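Local coordinates for ketosynthase (Streptomyces sp. MSC090213JE08, PDB 6KXD), which forms half of the ishigamide ketosynthase/chain length factor pair of a highly reducing type II polyketide synthase and probably takes part in 3-oxoacyl-[acyl-carrier-protein] synthesis, at residues B[129-134]-B[142-147]; B[82-87]-B[149-154]; B[62-67]-B[206-211]; B[90-95]-B[162-167]; B[115-120]-B[182-187]. All blocks are in the same frame, centred on the assembly; numbering follows the deposited sequence.

Interaction 1 of 5, residues B[129-134]-B[142-147]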
# COMPACT_ATOMS: atom_id res chain seq x y z
N THR B 129 9.93 -3.58 15.30
CA THR B 129 9.97 -3.62 16.76
C THR B 129 11.39 -3.94 17.24
O THR B 129 11.82 -3.44 18.24
CB THR B 129 9.00 -4.62 17.40
OG1 THR B 129 9.22 -5.97 17.01
CG2 THR B 129 7.56 -4.21 17.15
N ASP B 130 12.12 -4.76 16.50
CA ASP B 130 13.53 -5.00 16.82
C ASP B 130 14.31 -3.69 16.65
O ASP B 130 15.11 -3.35 17.50
CB ASP B 130 14.14 -6.14 16.02
CG ASP B 130 13.73 -7.54 16.44
OD1 ASP B 130 13.06 -7.70 17.50
OD2 ASP B 130 14.07 -8.46 15.68
N PHE B 131 14.07 -2.97 15.55
CA PHE B 131 14.70 -1.72 15.24
C PHE B 131 14.41 -0.75 16.39
O PHE B 131 15.31 -0.09 16.94
CB PHE B 131 14.20 -1.18 13.91
CG PHE B 131 14.64 0.20 13.52
CD1 PHE B 131 14.03 1.34 14.01
CD2 PHE B 131 15.67 0.36 12.60
CE1 PHE B 131 14.45 2.60 13.62
CE2 PHE B 131 16.05 1.62 12.18
CZ PHE B 131 15.46 2.74 12.69
N LEU B 132 13.15 -0.66 16.77
CA LEU B 132 12.81 0.31 17.82
C LEU B 132 13.36 -0.14 19.17
O LEU B 132 13.82 0.73 19.96
CB LEU B 132 11.30 0.53 17.84
CG LEU B 132 10.78 1.36 16.67
CD1 LEU B 132 9.27 1.31 16.63
CD2 LEU B 132 11.24 2.80 16.75
N ARG B 133 13.34 -1.43 19.46
CA ARG B 133 13.91 -1.91 20.74
C ARG B 133 15.38 -1.46 20.77
O ARG B 133 15.82 -0.90 21.76
CB ARG B 133 13.67 -3.41 20.94
CG ARG B 133 12.23 -3.74 21.32
CD ARG B 133 11.93 -5.23 21.42
NE ARG B 133 12.63 -5.87 22.53
CZ ARG B 133 12.25 -5.83 23.81
NH1 ARG B 133 11.17 -5.15 24.19
NH2 ARG B 133 12.94 -6.49 24.72
N GLN B 134 16.10 -1.61 19.66
CA GLN B 134 17.50 -1.23 19.61
C GLN B 134 17.64 0.28 19.83
O GLN B 134 18.49 0.73 20.61
CB GLN B 134 18.14 -1.69 18.30
CG GLN B 134 18.36 -3.19 18.21
CD GLN B 134 18.52 -3.62 16.77
OE1 GLN B 134 18.55 -2.81 15.85
NE2 GLN B 134 18.55 -4.93 16.56
N PHE B 142 19.95 5.72 17.31
CA PHE B 142 20.05 5.34 15.90
C PHE B 142 21.12 4.26 15.75
O PHE B 142 21.53 3.98 14.62
CB PHE B 142 20.32 6.57 15.06
CG PHE B 142 21.63 7.25 15.33
CD1 PHE B 142 21.76 8.13 16.39
CD2 PHE B 142 22.71 7.06 14.48
CE1 PHE B 142 22.96 8.80 16.61
CE2 PHE B 142 23.90 7.73 14.70
CZ PHE B 142 24.03 8.60 15.77
N TYR B 143 21.50 3.66 16.88
CA TYR B 143 22.41 2.51 16.96
C TYR B 143 21.59 1.22 16.84
O TYR B 143 21.37 0.45 17.77
CB TYR B 143 23.29 2.59 18.21
CG TYR B 143 24.37 3.66 18.11
CD1 TYR B 143 24.31 4.66 17.14
CD2 TYR B 143 25.43 3.71 19.02
CE1 TYR B 143 25.28 5.65 17.03
CE2 TYR B 143 26.41 4.70 18.94
CZ TYR B 143 26.34 5.67 17.94
OH TYR B 143 27.26 6.67 17.81
N VAL B 144 21.19 0.98 15.59
CA VAL B 144 20.36 -0.14 15.21
C VAL B 144 21.20 -1.09 14.36
O VAL B 144 22.28 -0.70 13.83
CB VAL B 144 19.14 0.38 14.43
CG1 VAL B 144 18.33 1.37 15.24
CG2 VAL B 144 19.55 1.00 13.10
N ASP B 145 20.69 -2.33 14.22
CA ASP B 145 21.17 -3.29 13.19
C ASP B 145 20.89 -2.69 11.80
O ASP B 145 19.79 -2.80 11.25
CB ASP B 145 20.55 -4.66 13.43
CG ASP B 145 21.05 -5.74 12.49
OD1 ASP B 145 21.66 -5.39 11.48
OD2 ASP B 145 20.79 -6.92 12.79
N ALA B 146 21.90 -2.05 11.22
CA ALA B 146 21.76 -1.31 9.98
C ALA B 146 21.47 -2.25 8.81
O ALA B 146 20.86 -1.82 7.84
CB ALA B 146 22.98 -0.46 9.72
N GLY B 147 21.91 -3.50 8.92
CA GLY B 147 21.71 -4.52 7.89
C GLY B 147 20.24 -4.92 7.81
O GLY B 147 19.79 -5.39 6.80

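Interaction 2 of 5, residues B[82-87]-B[149-154]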
# COMPACT_ATOMS: atom_id res chain seq x y z
N ALA B 82 20.79 -13.39 5.90
CA ALA B 82 21.08 -13.42 7.36
C ALA B 82 20.15 -12.48 8.15
O ALA B 82 19.80 -12.79 9.27
CB ALA B 82 22.54 -13.08 7.59
N LYS B 83 19.86 -11.31 7.58
CA LYS B 83 19.07 -10.26 8.22
C LYS B 83 17.67 -10.18 7.61
O LYS B 83 16.88 -9.28 7.94
CB LYS B 83 19.78 -8.93 8.02
CG LYS B 83 21.18 -8.82 8.60
CD LYS B 83 21.28 -9.58 9.88
CE LYS B 83 22.29 -9.04 10.87
NZ LYS B 83 21.95 -9.55 12.22
N MET B 84 17.36 -11.10 6.70
CA MET B 84 16.10 -11.07 5.97
C MET B 84 14.94 -11.33 6.91
O MET B 84 14.94 -12.28 7.70
CB MET B 84 16.06 -12.12 4.86
CG MET B 84 14.73 -12.15 4.13
SD MET B 84 14.74 -13.28 2.76
CE MET B 84 15.96 -12.52 1.69
N ASP B 85 13.90 -10.51 6.77
CA ASP B 85 12.70 -10.72 7.56
C ASP B 85 11.93 -11.92 7.02
O ASP B 85 11.92 -12.25 5.82
CB ASP B 85 11.83 -9.47 7.57
CG ASP B 85 11.40 -9.10 6.16
OD1 ASP B 85 12.27 -8.89 5.30
OD2 ASP B 85 10.17 -9.08 5.92
N ARG B 86 11.21 -12.56 7.92
CA ARG B 86 10.50 -13.74 7.61
C ARG B 86 9.42 -13.43 6.56
O ARG B 86 9.19 -14.24 5.70
CB ARG B 86 9.95 -14.32 8.90
CG ARG B 86 9.26 -15.65 8.75
CD ARG B 86 8.93 -16.11 10.15
NE ARG B 86 8.30 -17.39 10.16
CZ ARG B 86 8.94 -18.55 10.12
NH1 ARG B 86 10.26 -18.57 10.09
NH2 ARG B 86 8.25 -19.68 10.08
N LEU B 87 8.80 -12.25 6.62
CA LEU B 87 7.73 -11.89 5.72
C LEU B 87 8.26 -11.95 4.29
O LEU B 87 7.73 -12.67 3.42
CB LEU B 87 7.19 -10.51 6.05
CG LEU B 87 6.17 -9.96 5.05
CD1 LEU B 87 4.93 -10.85 5.05
CD2 LEU B 87 5.82 -8.53 5.38
N ILE B 149 17.76 -2.76 8.05
CA ILE B 149 16.97 -1.60 7.62
C ILE B 149 16.32 -1.82 6.25
O ILE B 149 15.14 -1.53 6.07
CB ILE B 149 17.85 -0.33 7.67
CG1 ILE B 149 18.12 0.10 9.12
CG2 ILE B 149 17.24 0.79 6.85
CD1 ILE B 149 18.91 1.38 9.24
N PRO B 150 17.02 -2.32 5.22
CA PRO B 150 16.38 -2.51 3.91
C PRO B 150 15.06 -3.31 4.06
O PRO B 150 13.94 -2.92 3.57
CB PRO B 150 17.48 -3.21 3.10
CG PRO B 150 18.78 -2.83 3.78
CD PRO B 150 18.44 -2.69 5.25
N PHE B 151 15.12 -4.34 4.91
CA PHE B 151 14.06 -5.30 5.05
C PHE B 151 12.82 -4.68 5.70
O PHE B 151 11.76 -5.25 5.59
CB PHE B 151 14.57 -6.51 5.83
CG PHE B 151 15.68 -7.23 5.11
CD1 PHE B 151 15.39 -8.05 4.02
CD2 PHE B 151 17.00 -7.09 5.50
CE1 PHE B 151 16.41 -8.70 3.35
CE2 PHE B 151 18.01 -7.76 4.83
CZ PHE B 151 17.72 -8.56 3.75
N GLY B 152 12.96 -3.54 6.37
CA GLY B 152 11.91 -2.95 7.18
C GLY B 152 10.80 -2.34 6.34
O GLY B 152 9.65 -2.26 6.77
N SER B 153 11.12 -1.92 5.12
CA SER B 153 10.16 -1.20 4.31
C SER B 153 8.91 -2.07 4.13
O SER B 153 9.01 -3.26 3.93
CB SER B 153 10.78 -0.87 3.00
OG SER B 153 10.05 0.16 2.37
N LEU B 154 7.73 -1.48 4.21
CA LEU B 154 6.52 -2.29 4.04
C LEU B 154 6.48 -2.95 2.64
O LEU B 154 5.88 -3.98 2.51
CB LEU B 154 5.28 -1.43 4.30
CG LEU B 154 5.13 -0.88 5.74
CD1 LEU B 154 3.87 -0.02 5.85
CD2 LEU B 154 5.07 -2.03 6.76
O HOH W 1 9.54 -6.60 5.14

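Interaction 3 of 5, residues B[62-67]-B[206-211]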
# COMPACT_ATOMS: atom_id res chain seq x y z
N SER B 62 1.00 -20.42 23.54
CA SER B 62 2.07 -21.34 23.20
C SER B 62 1.77 -21.99 21.85
O SER B 62 2.66 -22.52 21.22
CB SER B 62 2.24 -22.38 24.27
OG SER B 62 1.00 -23.04 24.53
N ASP B 63 0.48 -21.99 21.47
CA ASP B 63 0.03 -22.67 20.30
C ASP B 63 0.13 -21.70 19.11
O ASP B 63 -0.34 -20.56 19.20
CB ASP B 63 -1.38 -23.20 20.52
CG ASP B 63 -1.41 -24.41 21.45
OD1 ASP B 63 -0.36 -25.07 21.57
OD2 ASP B 63 -2.48 -24.71 21.99
N VAL B 64 0.75 -22.17 18.02
CA VAL B 64 0.96 -21.36 16.82
C VAL B 64 0.85 -22.25 15.58
O VAL B 64 1.18 -23.44 15.57
CB VAL B 64 2.30 -20.60 16.84
CG1 VAL B 64 2.41 -19.61 17.99
CG2 VAL B 64 3.50 -21.53 16.82
N CYS B 65 0.44 -21.61 14.47
CA CYS B 65 0.40 -22.25 13.21
C CYS B 65 1.50 -21.64 12.33
O CYS B 65 1.23 -20.80 11.45
CB CYS B 65 -0.97 -22.12 12.56
SG CYS B 65 -2.30 -22.79 13.59
N THR B 66 2.73 -22.05 12.61
CA THR B 66 3.87 -21.62 11.85
C THR B 66 4.01 -22.55 10.64
O THR B 66 3.46 -23.67 10.59
CB THR B 66 5.16 -21.63 12.69
OG1 THR B 66 5.10 -22.84 13.44
CG2 THR B 66 5.31 -20.45 13.63
N VAL B 67 4.79 -22.08 9.67
CA VAL B 67 5.19 -22.89 8.55
C VAL B 67 6.18 -23.93 9.07
O VAL B 67 7.23 -23.55 9.53
CB VAL B 67 5.84 -22.06 7.43
CG1 VAL B 67 6.17 -22.92 6.25
CG2 VAL B 67 4.94 -20.93 6.97
N GLU B 206 1.80 -12.94 5.62
CA GLU B 206 1.90 -12.53 6.99
C GLU B 206 2.93 -13.41 7.68
O GLU B 206 2.89 -14.60 7.55
CB GLU B 206 0.55 -12.76 7.67
CG GLU B 206 0.43 -12.18 9.07
CD GLU B 206 0.13 -10.68 9.16
OE1 GLU B 206 -0.70 -10.17 8.37
OE2 GLU B 206 0.80 -10.01 9.97
N GLU B 207 3.90 -12.80 8.35
CA GLU B 207 4.85 -13.57 9.08
C GLU B 207 4.33 -13.77 10.51
O GLU B 207 3.61 -12.95 11.04
CB GLU B 207 6.22 -12.89 9.13
CG GLU B 207 6.22 -11.67 10.03
CD GLU B 207 7.51 -10.89 10.13
OE1 GLU B 207 8.47 -11.20 9.35
OE2 GLU B 207 7.54 -9.94 10.92
N PHE B 208 4.72 -14.89 11.10
CA PHE B 208 4.57 -15.06 12.53
C PHE B 208 5.77 -14.37 13.21
O PHE B 208 6.91 -14.49 12.78
CB PHE B 208 4.45 -16.53 12.93
CG PHE B 208 4.16 -16.61 14.41
CD1 PHE B 208 2.86 -16.51 14.88
CD2 PHE B 208 5.19 -16.61 15.33
CE1 PHE B 208 2.61 -16.49 16.24
CE2 PHE B 208 4.93 -16.57 16.69
CZ PHE B 208 3.64 -16.54 17.14
N SER B 209 5.50 -13.57 14.24
CA SER B 209 6.54 -12.92 15.02
C SER B 209 5.99 -12.72 16.42
O SER B 209 4.79 -12.57 16.59
CB SER B 209 7.00 -11.59 14.49
OG SER B 209 6.00 -10.58 14.58
N ALA B 210 6.89 -12.77 17.41
CA ALA B 210 6.49 -12.46 18.80
C ALA B 210 5.84 -11.06 18.85
O ALA B 210 4.84 -10.84 19.55
CB ALA B 210 7.68 -12.56 19.73
N ALA B 211 6.32 -10.12 18.03
CA ALA B 211 5.75 -8.80 18.07
C ALA B 211 4.27 -8.82 17.64
O ALA B 211 3.34 -8.33 18.37
CB ALA B 211 6.57 -7.85 17.25

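Interaction 4 of 5, residues B[90-95]-B[162-167]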
# COMPACT_ATOMS: atom_id res chain seq x y z
N LEU B 90 9.03 -15.50 3.24
CA LEU B 90 7.87 -16.28 2.86
C LEU B 90 7.40 -15.92 1.45
O LEU B 90 6.98 -16.82 0.68
CB LEU B 90 6.74 -15.99 3.83
CG LEU B 90 6.96 -16.58 5.22
CD1 LEU B 90 5.97 -15.91 6.14
CD2 LEU B 90 6.82 -18.07 5.22
N ALA B 91 7.37 -14.62 1.15
CA ALA B 91 6.97 -14.12 -0.14
C ALA B 91 7.91 -14.68 -1.20
O ALA B 91 7.47 -15.07 -2.30
CB ALA B 91 6.99 -12.62 -0.20
N LEU B 92 9.22 -14.69 -0.88
CA LEU B 92 10.21 -15.11 -1.92
C LEU B 92 10.04 -16.59 -2.22
O LEU B 92 10.06 -16.96 -3.40
CB LEU B 92 11.64 -14.82 -1.50
CG LEU B 92 11.99 -13.34 -1.39
CD1 LEU B 92 13.45 -13.13 -1.02
CD2 LEU B 92 11.65 -12.59 -2.65
N VAL B 93 9.87 -17.39 -1.18
CA VAL B 93 9.71 -18.81 -1.36
C VAL B 93 8.42 -19.04 -2.12
O VAL B 93 8.38 -19.80 -3.06
CB VAL B 93 9.75 -19.59 -0.04
CG1 VAL B 93 9.43 -21.07 -0.32
CG2 VAL B 93 11.10 -19.47 0.63
N ALA B 94 7.39 -18.27 -1.80
CA ALA B 94 6.16 -18.46 -2.52
C ALA B 94 6.34 -18.09 -4.00
O ALA B 94 5.76 -18.73 -4.88
CB ALA B 94 5.04 -17.67 -1.89
N SER B 95 7.13 -17.03 -4.27
CA SER B 95 7.32 -16.55 -5.63
C SER B 95 7.98 -17.63 -6.47
O SER B 95 7.68 -17.71 -7.63
CB SER B 95 8.07 -15.24 -5.73
OG SER B 95 9.43 -15.35 -5.38
N ALA B 162 10.63 -8.80 -6.96
CA ALA B 162 11.00 -8.21 -8.26
C ALA B 162 12.50 -8.31 -8.50
O ALA B 162 12.90 -8.61 -9.64
CB ALA B 162 10.54 -6.79 -8.33
N ILE B 163 13.30 -8.11 -7.45
CA ILE B 163 14.77 -8.23 -7.58
C ILE B 163 15.07 -9.67 -7.93
O ILE B 163 15.81 -9.94 -8.85
CB ILE B 163 15.51 -7.79 -6.30
CG1 ILE B 163 15.40 -6.27 -6.14
CG2 ILE B 163 16.96 -8.27 -6.27
CD1 ILE B 163 15.71 -5.83 -4.74
N ARG B 164 14.44 -10.58 -7.18
CA ARG B 164 14.69 -12.00 -7.30
C ARG B 164 14.39 -12.51 -8.72
O ARG B 164 15.14 -13.29 -9.22
CB ARG B 164 13.89 -12.78 -6.26
CG ARG B 164 14.20 -14.26 -6.27
CD ARG B 164 13.53 -14.94 -5.10
NE ARG B 164 13.89 -16.33 -5.00
CZ ARG B 164 14.98 -16.76 -4.44
NH1 ARG B 164 15.88 -15.87 -4.04
NH2 ARG B 164 15.21 -18.05 -4.34
N HIS B 165 13.29 -12.07 -9.34
CA HIS B 165 12.81 -12.63 -10.59
C HIS B 165 12.92 -11.63 -11.74
O HIS B 165 12.25 -11.81 -12.78
CB HIS B 165 11.37 -13.10 -10.44
CG HIS B 165 11.30 -14.21 -9.46
ND1 HIS B 165 11.85 -15.48 -9.73
CD2 HIS B 165 10.79 -14.25 -8.22
CE1 HIS B 165 11.67 -16.24 -8.67
NE2 HIS B 165 11.04 -15.49 -7.71
N ASP B 166 13.66 -10.54 -11.50
CA ASP B 166 13.83 -9.50 -12.46
C ASP B 166 12.49 -9.03 -13.01
O ASP B 166 12.22 -9.07 -14.24
CB ASP B 166 14.78 -9.96 -13.58
CG ASP B 166 15.47 -8.79 -14.26
OD1 ASP B 166 15.14 -7.65 -13.91
OD2 ASP B 166 16.33 -9.03 -15.12
N LEU B 167 11.63 -8.52 -12.11
CA LEU B 167 10.36 -8.01 -12.51
C LEU B 167 10.37 -6.49 -12.48
O LEU B 167 10.04 -5.83 -11.47
CB LEU B 167 9.28 -8.61 -11.60
CG LEU B 167 9.26 -10.14 -11.52
CD1 LEU B 167 8.27 -10.62 -10.48
CD2 LEU B 167 8.91 -10.78 -12.85

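Interaction 5 of 5, residues B[115-120]-B[182-187]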
# COMPACT_ATOMS: atom_id res chain seq x y z
N GLY B 115 3.21 -7.58 -13.52
CA GLY B 115 3.06 -6.81 -12.29
C GLY B 115 3.23 -7.68 -11.06
O GLY B 115 3.07 -8.95 -11.07
N VAL B 116 3.50 -7.01 -9.92
CA VAL B 116 3.53 -7.66 -8.65
C VAL B 116 2.69 -6.83 -7.71
O VAL B 116 2.94 -5.62 -7.65
CB VAL B 116 4.96 -7.74 -8.06
CG1 VAL B 116 4.92 -8.28 -6.63
CG2 VAL B 116 5.87 -8.59 -8.93
N VAL B 117 1.71 -7.46 -7.03
CA VAL B 117 1.03 -6.75 -5.94
C VAL B 117 0.85 -7.71 -4.76
O VAL B 117 0.30 -8.80 -4.92
CB VAL B 117 -0.29 -6.09 -6.37
CG1 VAL B 117 -1.28 -7.06 -6.98
CG2 VAL B 117 -0.91 -5.34 -5.19
N LEU B 118 1.35 -7.30 -3.57
CA LEU B 118 1.31 -8.07 -2.39
C LEU B 118 0.50 -7.34 -1.32
O LEU B 118 0.72 -6.17 -1.10
CB LEU B 118 2.72 -8.30 -1.87
CG LEU B 118 2.85 -9.33 -0.75
CD1 LEU B 118 2.51 -10.75 -1.20
CD2 LEU B 118 4.27 -9.31 -0.17
N GLY B 119 -0.45 -8.04 -0.70
CA GLY B 119 -1.16 -7.50 0.47
C GLY B 119 -0.48 -7.89 1.78
O GLY B 119 0.07 -9.00 1.99
N ILE B 120 -0.52 -6.95 2.73
CA ILE B 120 0.11 -7.11 4.04
C ILE B 120 -0.86 -6.53 5.07
O ILE B 120 -1.85 -5.95 4.68
CB ILE B 120 1.45 -6.37 4.11
CG1 ILE B 120 1.29 -4.87 3.85
CG2 ILE B 120 2.45 -7.02 3.17
CD1 ILE B 120 2.54 -4.01 4.12
N LEU B 182 -7.54 -9.66 -1.37
CA LEU B 182 -8.60 -9.28 -2.28
C LEU B 182 -8.41 -7.85 -2.82
O LEU B 182 -8.73 -7.62 -3.94
CB LEU B 182 -9.97 -9.47 -1.62
CG LEU B 182 -10.24 -10.90 -1.18
CD1 LEU B 182 -11.64 -11.07 -0.56
CD2 LEU B 182 -10.12 -11.83 -2.36
N LEU B 183 -7.93 -6.92 -1.99
CA LEU B 183 -7.58 -5.59 -2.45
C LEU B 183 -6.49 -5.73 -3.51
O LEU B 183 -6.52 -5.06 -4.51
CB LEU B 183 -7.09 -4.78 -1.27
CG LEU B 183 -8.12 -4.49 -0.18
CD1 LEU B 183 -7.46 -3.68 0.90
CD2 LEU B 183 -9.32 -3.74 -0.74
N ALA B 184 -5.54 -6.64 -3.25
CA ALA B 184 -4.45 -6.83 -4.18
C ALA B 184 -5.03 -7.35 -5.50
O ALA B 184 -4.63 -6.95 -6.56
CB ALA B 184 -3.46 -7.78 -3.65
N LEU B 185 -5.94 -8.33 -5.38
CA LEU B 185 -6.49 -8.97 -6.54
C LEU B 185 -7.24 -7.93 -7.37
O LEU B 185 -7.16 -7.91 -8.60
CB LEU B 185 -7.41 -10.10 -6.10
CG LEU B 185 -8.10 -10.84 -7.22
CD1 LEU B 185 -7.09 -11.38 -8.22
CD2 LEU B 185 -8.91 -11.97 -6.64
N ASN B 186 -8.00 -7.07 -6.69
CA ASN B 186 -8.79 -6.09 -7.39
C ASN B 186 -7.88 -5.04 -8.04
O ASN B 186 -8.11 -4.55 -9.17
CB ASN B 186 -9.78 -5.41 -6.47
CG ASN B 186 -10.94 -4.87 -7.27
OD1 ASN B 186 -11.44 -5.57 -8.15
ND2 ASN B 186 -11.37 -3.68 -6.92
N TYR B 187 -6.81 -4.69 -7.33
CA TYR B 187 -5.85 -3.78 -7.84
C TYR B 187 -5.26 -4.33 -9.15
O TYR B 187 -5.22 -3.63 -10.19
CB TYR B 187 -4.80 -3.55 -6.74
CG TYR B 187 -3.68 -2.63 -7.14
CD1 TYR B 187 -3.76 -1.27 -6.93
CD2 TYR B 187 -2.54 -3.13 -7.72
CE1 TYR B 187 -2.72 -0.43 -7.26
CE2 TYR B 187 -1.51 -2.29 -8.09
CZ TYR B 187 -1.61 -0.93 -7.89
OH TYR B 187 -0.57 -0.08 -8.23

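Interaction 1 of 5, residues B[129-134]-B[142-147]
Gln134, on helix 125-137, stands opposite Val144 in an irregular loop that turns back along the same helix, their CA atoms 5.4 Å apart. Both belong to the N-terminal half of a ketoacyl synthase of the thiolase superfamily, and an inverse gamma turn centred on Tyr143 lies just before Val144. Gln134 supplies the polar grip: its chain runs extended beyond CG and brings OE1 within 2.7 Å of the backbone N of Asp145. This hydrogen bond is nearly straight, 169° at the hydrogen, although the donor stands 47° out of the carbonyl plane. The same oxygen also sits 3.3 Å from Val144 CA, while NE2 of the amide passes 3.7 Å from Asp145 CB. One turn back, Phe131 makes the apolar half. With CG anti to the backbone N (chi1 173°), it brings its ring against Val144, whose CG1 lies over one face in a CH-pi contact, 3.9 Å from the ring centroid, while Val144 CG2 touches the ring at Phe131 CE2, 3.7 Å away. Around this pair, Ile149 packs on Phe131 and Val144, and Ala206 of the partner chain also packs on Phe131. The Asp145 carboxylate turns to another mate, Lys83, through OD2. Its other oxygen, Asp145 OD1, accepts a weak hydrogen bond from Gly147 N at 3.2 Å.

Interaction 2 of 5, residues B[82-87]-B[149-154]
Phe151 lays its ring flat against the backbone of Lys83 and Met84. Met84 CA lies almost over the middle of one ring face, 3.6 Å from the centroid in a CH-pi contact, and Lys83 O covers the same face nearer the rim, 3.3 Å from Phe151 CD2. The side chains add less: Met84 CB meets Phe151 CE1 at 3.8 Å, its chain running at about a right angle to the phenylalanine, and the CB of Lys83 comes equally near CE2 before the rest of that chain leads off to Asp145. Asp85 approaches from another direction, oblique to the ring; its CG lies between the backbone N and carbonyl carbon (chi1 60°), which brings OD1 to 3.4 Å from Phe151 CB. Asp85 is also the N-cap of helix 86-99, its side chain capping a backbone N of the first turn, and OD1 bonds to Thr88 OG1. A water lies within hydrogen-bonding distance of Asp85 OD2, at 2.7 Å, and of Phe151 O, at 2.6 Å, and can link the two. Further out, Met84 is packed by Ile72 and Leu76 of helix 72-76, and the Phe151 ring meets that of His156. An alanine in place of Phe151 would leave the face of the Lys83-Met84 peptide without its aromatic cover and is likely to let the loop before helix 86-99 shift. No direct hydrogen bond joins the two segments: dispersion and CH-pi attraction hold the ring, and the polar link that the geometry offers is one water.

Interaction 3 of 5, residues B[62-67]-B[206-211]
Phe208 and Val64 meet at about a right angle, the valine standing over one face of the ring, in the N-terminal half of this thiolase-type ketoacyl synthase. Strand 63-65 runs parallel to strand 229-240, and Phe208 lies in the short link between strand 199-206 and helix 210-219. The ring reaches the strand because CG is anti to the backbone N (chi1 -174°), carrying it out from the link. Its outer end takes the closest contact, Val64 CG1 to Phe208 CZ at 3.4 Å and to CE1 at 3.6 Å, a tight fit for two apolar groups. Val64 CB sits behind that methyl, over the ring toward the rim. Thr66 lies more loosely by the other end of the side chain: its CG2 is 4.1 Å from both Phe208 CB and CG, crossing the ring at a slant. The contact is buried, and Leu229 and Ala213 add further packing on the phenylalanine. A serine in place of Phe208 would probably leave a gap beside Val64 CG1 and Thr66 CG2 and let the strand and the link move apart. Glu231 ties the two backbones together, OE1 accepting from Phe208 N and OE2 from Val67 N. The next residue in the chain, Ser209, caps helix 210-219, its OG bonded to His212 N.

Interaction 4 of 5, residues B[90-95]-B[162-167]
Ser95 and His165 form the tight, buried part of the contact between helices 86-99 and 156-165. His165 NE2 donates to Ser95 OG at 2.8 Å, the hydroxyl lying at the ring edge and only 11° out of its plane. That hydroxyl in turn gives its own hydrogen to Leu92 O of the previous turn, 2.6 Å away from OG. The serine OG sits between its backbone N and carbonyl carbon (chi1 70°), which points it at Leu92 O and the histidine edge. Arg164 makes the looser, partly exposed side. Its chain runs extended from CG to NE, with CG over one face of the His165 ring toward the rim, and lays CD on Leu92 CD2 at 3.9 Å, with Leu92 CB close behind. The guanidinium continues past the leucine to Asp96, a salt bridge through NH2, and Leu76 of helix 72-76 packs on the arginine. At the helix end Asp166 turns out in a Schellman motif with positive phi. The order of bonds implies that NE2 carries a proton and that Ser95 OG is both acceptor and donor, which probably restrains the imidazole's rotation, while the arginine rim rests on carbon contact and one charge pair.

Interaction 5 of 5, residues B[115-120]-B[182-187]
The Tyr187 ring receives Val117 obliquely, its CD2 3.7 Å from Val117 CG2 and 4.0 Å from Val117 CB. A second ring, Tyr179 of the partner chain, meets it with the planes at about 40°, and Tyr200 of strand 199-206 in its own chain also touches it. At its far end the hydroxyl hydrogen-bonds to Thr172 OG1, which fixes the direction of the ring. Val117 carries most of the packing. Its CG2, placed anti to the backbone N (its chi1 of 56° puts CG1 between N and the carbonyl carbon), fills the angle between tyrosine and alanine, 3.9 Å from Ala184 CB. CG1 instead points at the helix backbone, 3.4 Å from Ala184 O. Two residues on, Gly119 has its CA 5.7 Å from that of Ala184, and Ala184 CB lies 4.2 Å from Gly119 N. Strand and helix segments run nearly antiparallel, at 159°, with axes 7.3 Å apart at the closest. The absence of a side chain at Gly119 and the small Ala184 are consistent with this spacing. Strand 114-119 lies beside strands 171-174 and 199-206, while Leu183 and Leu185 reach strand 250-259 on another side of the helix. A helix buried between strand layers in this way is characteristic of the central helix layer of the five-layered thiolase fold, to which ketoacyl synthases belong.

Interactions 1 and 2 form one patch, centres 12 Å apart, tied by the salt bridge of Asp145 OD2 to Lys83 NZ at 2.9 Å. Interaction 2 joins interaction 3 through Leu87 N and Glu207 OE1, a probable hydrogen bond of 2.9 Å, and joins interaction 4 along helix 86-99, where Met84 CE touches Leu92 CD1. Interaction 4 leads inward to interaction 5, Leu167 CD1 lying 3.5 Å from Val116 CG2. Measured from contact centre to chain centre, interaction 5 is deepest, at about 9 Å, and interaction 1 lies about 28 Å out. Interactions 1, 2, 4 and 5 all have residues near the partner chain; interaction 3 does not.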